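Local coordinates for protein BldN (Streptomyces venezuelae, PDB 6DXO) that probably acts as the sigma-binding N-terminal part of the membrane anti-sigma factor RsbN, held here in complex with an ECF sigma factor, at residues P56-P60 with E61-V65; V64-R67 with A68-V71. One frame throughout, in Å; residues are numbered along the deposited sequence.

Followed from its N terminus, the chain runs through helix 3-20, an unmodelled stretch and helix 41-51 before reaching both contacts, which lie on or next to the last helix, 60-78. Contact 1 is the helix start: the incoming loop turns at 59-60 and its last residue, Asp59, bonds to the first turn through both side chain and backbone. Contact 2 follows directly, joining one turn of the same helix to the next. Neither closes a long loop, and they neither nest nor cross; they overlap at Val64 and Val65, with centres about 10 Å apart. Leu58 CD1 of contact 1 also packs against Gln66 OE1 of contact 2. Both present residues to the sigma factor chain.

Contact 1: residues P56-P60 with E61-V65; sequences PQLDP and EVKVV
Leu58, the last loop residue before the cap, lays its CB 3.7 Å from Lys63 CE, the two side chains meeting at a slant. A branch of the same leucine, CD2, lies 4.2 Å from Val62 CG1, so the leucine lies against both Val62 and Lys63. Lys63 runs nearly straight along its methylenes and bends only at the end (chi4 -90°), and its NZ forms a salt bridge with Asp24 of the sigma factor chain, while Leu58 packs on Tyr27 of that chain.

Asp59 works with both its backbone and its side chain. Its CG stands anti to the backbone N (chi1 -177°), which brings OD1 to 2.8 Å from Glu61 N. That N-H meets the anti side of the carboxylate from somewhat outside its plane, and the bond is bent. Here is a worked example of the N-cap: an aspartate outside the first turn accepts an amide hydrogen that has no earlier carbonyl in the helix to receive it. Its negative charge at this end is also likely to suit the helix dipole. At the root of the same side chain, Asp59 CB packs 3.6 Å from Val62 CG2, roughly at right angles. Asp59 O takes Lys63 N at 3.0 Å, almost in line with the carbonyl.

Pro60, in the first turn, accepts Val64 N on its O at 3.2 Å, and Val64 CG2 sits 3.4 Å from that same Pro60 O.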
ATOM      1  N   PRO B  56      -7.145  -5.920   9.341  1.00 40.06           N
ATOM      2  CA  PRO B  56      -6.412  -6.636   8.296  1.00 39.30           C
ATOM      3  C   PRO B  56      -5.239  -5.812   7.779  1.00 31.07           C
ATOM      4  O   PRO B  56      -5.297  -4.581   7.713  1.00 37.88           O
ATOM      5  CB  PRO B  56      -7.465  -6.862   7.201  1.00 42.08           C
ATOM      6  CG  PRO B  56      -8.629  -6.017   7.573  1.00 40.62           C
ATOM      7  CD  PRO B  56      -8.583  -5.825   9.046  1.00 41.05           C
ATOM      8  N   GLN B  57      -4.163  -6.512   7.443  1.00 46.20           N
ATOM      9  CA  GLN B  57      -2.919  -5.876   7.050  1.00 46.58           C
ATOM     10  C   GLN B  57      -2.436  -6.392   5.704  1.00 28.82           C
ATOM     11  O   GLN B  57      -2.515  -7.592   5.421  1.00 27.28           O
ATOM     12  CB  GLN B  57      -1.848  -6.131   8.112  1.00 56.91           C
ATOM     13  CG  GLN B  57      -2.267  -5.720   9.515  1.00 65.95           C
ATOM     14  CD  GLN B  57      -1.218  -6.047  10.553  1.00 68.54           C
ATOM     15  OE1 GLN B  57      -0.050  -5.689  10.405  1.00 68.36           O
ATOM     16  NE2 GLN B  57      -1.626  -6.738  11.609  1.00 69.89           N
ATOM     17  N   LEU B  58      -1.958  -5.474   4.872  1.00 27.12           N
ATOM     18  CA  LEU B  58      -1.325  -5.832   3.610  1.00 26.10           C
ATOM     19  C   LEU B  58      -0.092  -6.649   3.925  1.00 18.08           C
ATOM     20  O   LEU B  58       0.690  -6.258   4.787  1.00 18.66           O
ATOM     21  CB  LEU B  58      -0.885  -4.574   2.862  1.00 23.33           C
ATOM     22  CG  LEU B  58      -1.656  -4.065   1.648  1.00 31.16           C
ATOM     23  CD1 LEU B  58      -1.060  -2.740   1.167  1.00 25.97           C
ATOM     24  CD2 LEU B  58      -1.650  -5.094   0.544  1.00 26.68           C
ATOM     25  N   ASP B  59       0.067  -7.776   3.233  1.00 20.33           N
ATOM     26  CA  ASP B  59       1.226  -8.642   3.385  1.00 20.37           C
ATOM     27  C   ASP B  59       2.514  -7.826   3.259  1.00 22.73           C
ATOM     28  O   ASP B  59       2.692  -7.112   2.291  1.00 17.63           O
ATOM     29  CB  ASP B  59       1.163  -9.696   2.279  1.00 24.12           C
ATOM     30  CG  ASP B  59       2.272 -10.711   2.362  1.00 38.83           C
ATOM     31  OD1 ASP B  59       3.375 -10.361   2.820  1.00 51.35           O
ATOM     32  OD2 ASP B  59       2.041 -11.868   1.948  1.00 44.58           O
ATOM     33  N   PRO B  60       3.421  -7.950   4.235  1.00 24.61           N
ATOM     34  CA  PRO B  60       4.698  -7.225   4.120  1.00 23.05           C
ATOM     35  C   PRO B  60       5.418  -7.452   2.803  1.00 17.51           C
ATOM     36  O   PRO B  60       5.901  -6.488   2.225  1.00 20.51           O
ATOM     37  CB  PRO B  60       5.531  -7.787   5.272  1.00 28.15           C
ATOM     38  CG  PRO B  60       4.528  -8.221   6.281  1.00 35.04           C
ATOM     39  CD  PRO B  60       3.314  -8.683   5.509  1.00 30.35           C
ATOM     40  N   GLU B  61       5.522  -8.691   2.324  1.00 15.71           N
ATOM     41  CA  GLU B  61       6.265  -8.895   1.082  1.00 14.81           C
ATOM     42  C   GLU B  61       5.551  -8.335  -0.152  1.00 20.21           C
ATOM     43  O   GLU B  61       6.187  -7.928  -1.123  1.00 23.99           O
ATOM     44  CB  GLU B  61       6.682 -10.361   0.911  1.00 33.27           C
ATOM     45  CG  GLU B  61       7.698 -10.805   1.978  1.00 38.83           C
ATOM     46  CD  GLU B  61       8.861  -9.821   2.160  1.00 36.65           C
ATOM     47  OE1 GLU B  61       9.630  -9.624   1.199  1.00 40.38           O
ATOM     48  OE2 GLU B  61       9.015  -9.245   3.264  1.00 29.43           O
ATOM     49  N   VAL B  62       4.225  -8.278  -0.101  1.00 19.00           N
ATOM     50  CA  VAL B  62       3.485  -7.551  -1.135  1.00 17.11           C
ATOM     51  C   VAL B  62       3.787  -6.039  -1.106  1.00 17.07           C
ATOM     52  O   VAL B  62       3.971  -5.418  -2.155  1.00 17.12           O
ATOM     53  CB  VAL B  62       1.982  -7.803  -0.998  1.00 20.70           C
ATOM     54  CG1 VAL B  62       1.198  -6.955  -1.982  1.00 23.12           C
ATOM     55  CG2 VAL B  62       1.704  -9.291  -1.209  1.00 24.16           C
ATOM     56  N   LYS B  63       3.817  -5.449   0.084  1.00 12.50           N
ATOM     57  CA  LYS B  63       4.200  -4.033   0.192  1.00 13.02           C
ATOM     58  C   LYS B  63       5.553  -3.744  -0.460  1.00 15.28           C
ATOM     59  O   LYS B  63       5.752  -2.687  -1.087  1.00 13.23           O
ATOM     60  CB  LYS B  63       4.239  -3.586   1.652  1.00 13.59           C
ATOM     61  CG  LYS B  63       2.884  -3.439   2.313  1.00 19.32           C
ATOM     62  CD  LYS B  63       3.071  -2.717   3.646  1.00 27.40           C
ATOM     63  CE  LYS B  63       1.751  -2.373   4.310  1.00 43.47           C
ATOM     64  NZ  LYS B  63       1.278  -1.032   3.882  1.00 52.98           N
ATOM     65  N   VAL B  64       6.518  -4.645  -0.274  1.00 17.16           N
ATOM     66  CA  VAL B  64       7.836  -4.402  -0.858  1.00 15.36           C
ATOM     67  C   VAL B  64       7.728  -4.229  -2.373  1.00 16.81           C
ATOM     68  O   VAL B  64       8.274  -3.290  -2.952  1.00 15.01           O
ATOM     69  CB  VAL B  64       8.830  -5.537  -0.537  1.00 16.39           C
ATOM     70  CG1 VAL B  64      10.197  -5.220  -1.148  1.00 18.34           C
ATOM     71  CG2 VAL B  64       8.924  -5.720   0.970  1.00 17.75           C
ATOM     72  N   VAL B  65       6.977  -5.118  -3.012  1.00 13.52           N
ATOM     73  CA  VAL B  65       6.917  -5.132  -4.463  1.00 17.38           C
ATOM     74  C   VAL B  65       6.091  -3.956  -4.969  1.00 17.09           C
ATOM     75  O   VAL B  65       6.486  -3.261  -5.924  1.00 17.11           O
ATOM     76  CB  VAL B  65       6.343  -6.451  -4.998  1.00 19.73           C
ATOM     77  CG1 VAL B  65       6.151  -6.376  -6.495  1.00 20.44           C
ATOM     78  CG2 VAL B  65       7.281  -7.626  -4.659  1.00 22.83           C
TER

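Contact 2: residues V64-R67 with A68-V71; sequences VVQR and AQLV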
ATOM      1  N   VAL B  64       6.518  -4.645  -0.274  1.00 17.16           N
ATOM      2  CA  VAL B  64       7.836  -4.402  -0.858  1.00 15.36           C
ATOM      3  C   VAL B  64       7.728  -4.229  -2.373  1.00 16.81           C
ATOM      4  O   VAL B  64       8.274  -3.290  -2.952  1.00 15.01           O
ATOM      5  CB  VAL B  64       8.830  -5.537  -0.537  1.00 16.39           C
ATOM      6  CG1 VAL B  64      10.197  -5.220  -1.148  1.00 18.34           C
ATOM      7  CG2 VAL B  64       8.924  -5.720   0.970  1.00 17.75           C
ATOM      8  N   VAL B  65       6.977  -5.118  -3.012  1.00 13.52           N
ATOM      9  CA  VAL B  65       6.917  -5.132  -4.463  1.00 17.38           C
ATOM     10  C   VAL B  65       6.091  -3.956  -4.969  1.00 17.09           C
ATOM     11  O   VAL B  65       6.486  -3.261  -5.924  1.00 17.11           O
ATOM     12  CB  VAL B  65       6.343  -6.451  -4.998  1.00 19.73           C
ATOM     13  CG1 VAL B  65       6.151  -6.376  -6.495  1.00 20.44           C
ATOM     14  CG2 VAL B  65       7.281  -7.626  -4.659  1.00 22.83           C
ATOM     15  N   GLN B  66       4.964  -3.704  -4.314  1.00 15.54           N
ATOM     16  CA  GLN B  66       4.114  -2.585  -4.751  1.00 15.00           C
ATOM     17  C   GLN B  66       4.837  -1.251  -4.619  1.00 15.90           C
ATOM     18  O   GLN B  66       4.757  -0.406  -5.505  1.00 19.28           O
ATOM     19  CB  GLN B  66       2.807  -2.540  -3.972  1.00 18.77           C
ATOM     20  CG  GLN B  66       1.952  -3.786  -4.205  1.00 19.49           C
ATOM     21  CD  GLN B  66       0.524  -3.659  -3.678  1.00 18.53           C
ATOM     22  OE1 GLN B  66       0.231  -2.853  -2.785  1.00 20.54           O
ATOM     23  NE2 GLN B  66      -0.365  -4.486  -4.214  1.00 23.71           N
ATOM     24  N   ARG B  67       5.498  -1.045  -3.489  1.00 16.54           N
ATOM     25  CA  ARG B  67       6.240   0.198  -3.263  1.00 14.22           C
ATOM     26  C   ARG B  67       7.312   0.388  -4.334  1.00 21.88           C
ATOM     27  O   ARG B  67       7.502   1.496  -4.848  1.00 18.37           O
ATOM     28  CB  ARG B  67       6.866   0.214  -1.856  1.00 19.33           C
ATOM     29  CG  ARG B  67       7.421   1.600  -1.424  1.00 17.33           C
ATOM     30  CD  ARG B  67       8.259   1.498  -0.148  1.00 17.15           C
ATOM     31  NE  ARG B  67       8.383   2.775   0.551  1.00 17.87           N
ATOM     32  CZ  ARG B  67       9.297   3.707   0.275  1.00 21.53           C
ATOM     33  NH1 ARG B  67      10.178   3.508  -0.692  1.00 21.24           N
ATOM     34  NH2 ARG B  67       9.308   4.849   0.953  1.00 19.78           N
ATOM     35  N   ALA B  68       8.035  -0.685  -4.645  1.00 19.12           N
ATOM     36  CA  ALA B  68       9.078  -0.621  -5.659  1.00 22.40           C
ATOM     37  C   ALA B  68       8.469  -0.322  -7.030  1.00 24.56           C
ATOM     38  O   ALA B  68       8.996   0.490  -7.794  1.00 22.55           O
ATOM     39  CB  ALA B  68       9.888  -1.920  -5.689  1.00 18.37           C
ATOM     40  N   GLN B  69       7.340  -0.959  -7.335  1.00 19.28           N
ATOM     41  CA  GLN B  69       6.634  -0.667  -8.585  1.00 19.11           C
ATOM     42  C   GLN B  69       6.260   0.815  -8.675  1.00 20.55           C
ATOM     43  O   GLN B  69       6.347   1.420  -9.744  1.00 22.02           O
ATOM     44  CB  GLN B  69       5.359  -1.511  -8.714  1.00 22.73           C
ATOM     45  CG  GLN B  69       5.568  -2.947  -9.189  1.00 37.48           C
ATOM     46  CD  GLN B  69       4.255  -3.703  -9.336  1.00 45.94           C
ATOM     47  OE1 GLN B  69       3.895  -4.146 -10.429  1.00 52.20           O
ATOM     48  NE2 GLN B  69       3.531  -3.849  -8.230  1.00 40.89           N
ATOM     49  N   LEU B  70       5.839   1.405  -7.566  1.00 19.66           N
ATOM     50  CA  LEU B  70       5.396   2.803  -7.619  1.00 17.14           C
ATOM     51  C   LEU B  70       6.567   3.780  -7.748  1.00 21.25           C
ATOM     52  O   LEU B  70       6.502   4.777  -8.494  1.00 23.44           O
ATOM     53  CB  LEU B  70       4.570   3.119  -6.383  1.00 20.35           C
ATOM     54  CG  LEU B  70       3.260   2.341  -6.394  1.00 18.07           C
ATOM     55  CD1 LEU B  70       2.705   2.159  -5.003  1.00 26.91           C
ATOM     56  CD2 LEU B  70       2.249   3.123  -7.297  1.00 21.02           C
ATOM     57  N   VAL B  71       7.639   3.500  -7.024  1.00 21.19           N
ATOM     58  CA  VAL B  71       8.824   4.347  -7.089  1.00 23.84           C
ATOM     59  C   VAL B  71       9.419   4.290  -8.495  1.00 30.18           C
ATOM     60  O   VAL B  71       9.819   5.314  -9.046  1.00 26.85           O
ATOM     61  CB  VAL B  71       9.873   3.960  -6.000  1.00 27.71           C
ATOM     62  CG1 VAL B  71      11.161   4.765  -6.170  1.00 30.77           C
ATOM     63  CG2 VAL B  71       9.296   4.212  -4.613  1.00 30.63           C
TER
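Val64 and Ala68 share the first of four successive backbone hydrogen bonds considered here, Ala68 N giving its hydrogen to Val64 O at 3.1 Å. Gln69 N to Val65 O is shorter, 2.8 Å, and Leu70 N to Gln66 O follows at 2.9 Å, with the N-H rather less well aligned. The fourth joins Val71 N to Arg67 O at 3.0 Å. This unbroken i to i+4 ladder is the defining pattern of an alpha helix, seen here in the middle of helix 60-78.

The second kind of interaction is side chain against the preceding turn. Gln69 carries most of it: CG lies beside the backbone N and anti to the carbonyl carbon (chi1 -80°), and the chain then extends back along the helix, with CG 3.4 Å from Val65 O and NE2 4.0 Å from Val65 CG1. The amide thus passes Val65 at a slant, in van der Waals contact alone, and lies over Gln66 CA, and Gln69 also packs on Leu93 of the sigma factor chain. Cut back to an alanine here, the chain is likely to leave a gap beside Val65 and lose most of the packing against Leu93. Leu70 likewise folds over the turn before it, its CD1 reaching 3.3 Å from Gln66 O.

Polar ends form the third group. Arg67, extended from CG to NE, passes Val71 obliquely, its NH1 4.1 Å from Val71 CG2. On the sigma factor chain, its charge is met by salt bridges to Glu13 and Asp20, and the buried amide of Gln66 is satisfied on both atoms, OE1 bonding to Tyr19 OH and NE2 to Glu41 O.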